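Local coordinates for fiber (Human adenovirus 48, PDB 6FJQ), which forms the trimeric knob at the tip of the viral fiber and probably mediates attachment to primary receptors on the host cell, at residues K116-P120 and E129-A133. Sequence-based numbering, arbitrary orientation.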
ATOM      1  N   LYS A 116      15.285  14.889 -11.329  1.00 93.19           N
ATOM      2  CA  LYS A 116      15.548  14.591 -12.735  1.00100.34           C
ATOM      3  C   LYS A 116      16.591  13.475 -12.714  1.00 99.99           C
ATOM      4  O   LYS A 116      17.615  13.585 -11.998  1.00 87.89           O
ATOM      5  CB  LYS A 116      16.041  15.836 -13.523  1.00114.71           C
ATOM      6  CG  LYS A 116      14.995  16.559 -14.417  1.00128.23           C
ATOM      7  CD  LYS A 116      14.300  15.638 -15.461  1.00134.00           C
ATOM      8  CE  LYS A 116      13.938  16.311 -16.809  1.00128.43           C
ATOM      9  NZ  LYS A 116      13.148  15.342 -17.614  1.00118.02           N
ATOM     10  N   PRO A 117      16.337  12.364 -13.452  1.00107.83           N
ATOM     11  CA  PRO A 117      17.194  11.200 -13.166  1.00110.19           C
ATOM     12  C   PRO A 117      18.538  11.376 -13.912  1.00113.95           C
ATOM     13  O   PRO A 117      18.560  11.967 -14.979  1.00118.23           O
ATOM     14  CB  PRO A 117      16.344  10.021 -13.681  1.00107.44           C
ATOM     15  CG  PRO A 117      15.237  10.640 -14.556  1.00101.95           C
ATOM     16  CD  PRO A 117      15.459  12.128 -14.616  1.00101.46           C
ATOM     17  N   PRO A 118      19.663  10.871 -13.383  1.00117.00           N
ATOM     18  CA  PRO A 118      20.951  11.063 -14.124  1.00120.53           C
ATOM     19  C   PRO A 118      20.990  10.281 -15.448  1.00121.09           C
ATOM     20  O   PRO A 118      19.993   9.652 -15.830  1.00123.37           O
ATOM     21  CB  PRO A 118      21.991  10.530 -13.147  1.00123.48           C
ATOM     22  CG  PRO A 118      21.236   9.443 -12.431  1.00129.23           C
ATOM     23  CD  PRO A 118      19.763   9.838 -12.345  1.00119.66           C
ATOM     24  N   THR A 119      22.110  10.284 -16.152  1.00121.96           N
ATOM     25  CA  THR A 119      22.155   9.546 -17.450  1.00117.60           C
ATOM     26  C   THR A 119      22.839   8.192 -17.210  1.00112.55           C
ATOM     27  O   THR A 119      23.991   8.184 -16.785  1.00113.64           O
ATOM     28  CB  THR A 119      22.754  10.359 -18.654  1.00113.52           C
ATOM     29  OG1 THR A 119      23.387  11.585 -18.203  1.00107.79           O
ATOM     30  CG2 THR A 119      21.593  10.648 -19.764  1.00106.89           C
ATOM     31  N   PRO A 120      22.125   7.059 -17.455  1.00109.55           N
ATOM     32  CA  PRO A 120      22.740   5.783 -17.030  1.00108.56           C
ATOM     33  C   PRO A 120      24.060   5.520 -17.774  1.00107.03           C
ATOM     34  O   PRO A 120      24.072   5.587 -18.994  1.00111.23           O
ATOM     35  CB  PRO A 120      21.638   4.717 -17.330  1.00110.41           C
ATOM     36  CG  PRO A 120      20.607   5.396 -18.177  1.00109.33           C
ATOM     37  CD  PRO A 120      20.746   6.888 -17.996  1.00108.83           C
ATOM     38  N   GLU A 129      25.962   5.463  -8.940  1.00 83.06           N
ATOM     39  CA  GLU A 129      26.164   6.173  -7.695  1.00 81.23           C
ATOM     40  C   GLU A 129      24.890   6.749  -7.209  1.00 74.85           C
ATOM     41  O   GLU A 129      24.812   7.005  -6.066  1.00 68.30           O
ATOM     42  CB  GLU A 129      27.216   7.245  -7.821  1.00 86.29           C
ATOM     43  CG  GLU A 129      28.577   6.647  -8.079  1.00 90.38           C
ATOM     44  CD  GLU A 129      29.686   7.568  -7.723  1.00 97.52           C
ATOM     45  OE1 GLU A 129      29.618   8.802  -8.027  1.00 96.42           O
ATOM     46  OE2 GLU A 129      30.655   7.006  -7.154  1.00110.27           O
ATOM     47  N   LYS A 130      23.902   6.966  -8.075  1.00 79.09           N
ATOM     48  CA  LYS A 130      22.562   7.413  -7.639  1.00 79.76           C
ATOM     49  C   LYS A 130      21.380   6.813  -8.442  1.00 76.56           C
ATOM     50  O   LYS A 130      21.483   6.547  -9.643  1.00 74.78           O
ATOM     51  CB  LYS A 130      22.509   8.954  -7.593  1.00 83.45           C
ATOM     52  CG  LYS A 130      23.544   9.643  -8.491  1.00 85.24           C
ATOM     53  CD  LYS A 130      23.346  11.139  -8.619  1.00 90.77           C
ATOM     54  CE  LYS A 130      24.155  11.881  -7.544  1.00 97.16           C
ATOM     55  NZ  LYS A 130      24.070  13.351  -7.764  1.00102.45           N
ATOM     56  N   SER A 131      20.247   6.640  -7.772  1.00 76.78           N
ATOM     57  CA  SER A 131      19.222   5.690  -8.244  1.00 75.21           C
ATOM     58  C   SER A 131      18.458   6.058  -9.499  1.00 74.61           C
ATOM     59  O   SER A 131      18.044   7.141  -9.600  1.00 76.75           O
ATOM     60  CB  SER A 131      18.219   5.492  -7.159  1.00 77.27           C
ATOM     61  OG  SER A 131      17.219   4.547  -7.524  1.00 88.63           O
ATOM     62  N   GLN A 132      18.253   5.135 -10.438  1.00 77.73           N
ATOM     63  CA  GLN A 132      17.332   5.326 -11.568  1.00 78.04           C
ATOM     64  C   GLN A 132      15.890   4.887 -11.138  1.00 77.96           C
ATOM     65  O   GLN A 132      14.882   5.512 -11.512  1.00 82.80           O
ATOM     66  CB  GLN A 132      17.823   4.540 -12.803  1.00 83.74           C
ATOM     67  CG  GLN A 132      19.065   5.072 -13.549  1.00 93.42           C
ATOM     68  CD  GLN A 132      18.764   6.301 -14.451  1.00103.19           C
ATOM     69  OE1 GLN A 132      17.699   6.393 -15.080  1.00103.22           O
ATOM     70  NE2 GLN A 132      19.705   7.249 -14.510  1.00 99.18           N
ATOM     71  N   ALA A 133      15.793   3.866 -10.289  1.00 75.18           N
ATOM     72  CA  ALA A 133      14.503   3.293  -9.860  1.00 74.19           C
ATOM     73  C   ALA A 133      13.691   4.033  -8.783  1.00 68.64           C
ATOM     74  O   ALA A 133      12.501   3.789  -8.625  1.00 61.22           O
ATOM     75  CB  ALA A 133      14.755   1.879  -9.367  1.00 78.03           C
TER
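Gln132 reaches across to the proline-rich segment 116-120 and lays its carboxamide among Pro117, Pro118 and Pro120. It supplies most of the 129-133 side of the contact. Its CG stands beside the backbone N and anti to the carbonyl carbon (chi1 -72°), and a second bend at chi2 (-77°) brings the amide to the prolines. There NE2 donates a hydrogen bond to the backbone O of Pro118, 2.8 Å away. The bond is fairly straight at the hydrogen, 156°. The oxygen lies in the amide plane of Gln132, but the donor sits well above the carbonyl plane of Pro118 and does not follow a lone pair.

The rings of Pro118 and Pro120 lie against the same NH2 group. Pro118 and Gln132 run past each other in opposite directions, with CD of Pro118 3.4 Å from NE2 of Gln132. Pro120 crosses the glutamine chain at about a right angle and brings its CD to 3.7 Å from the same nitrogen. Pro117 meets the other branch of the amide, its CB 4.1 Å from Gln132 OE1. Pro118 also reaches back along 129-133, where its CG lies 4.0 Å from the backbone O of Lys130.

Both segments belong to the long loop between strands 88-90 and 136-142, at the surface of the knob. The chain leaves and returns here, so the contact ties the two arms of an excursion without helix or strand. Beyond it, Asp183 of the second subunit accepts hydrogen bonds from Ser131 OG and Gln132 N, which places the returning arm at the trimer interface.

With a single hydrogen bond across the segments and otherwise proline packing, the link is modest. The proline rings beside the amide offer only carbon contacts, so this one bond to a backbone oxygen probably sets where the amide lies.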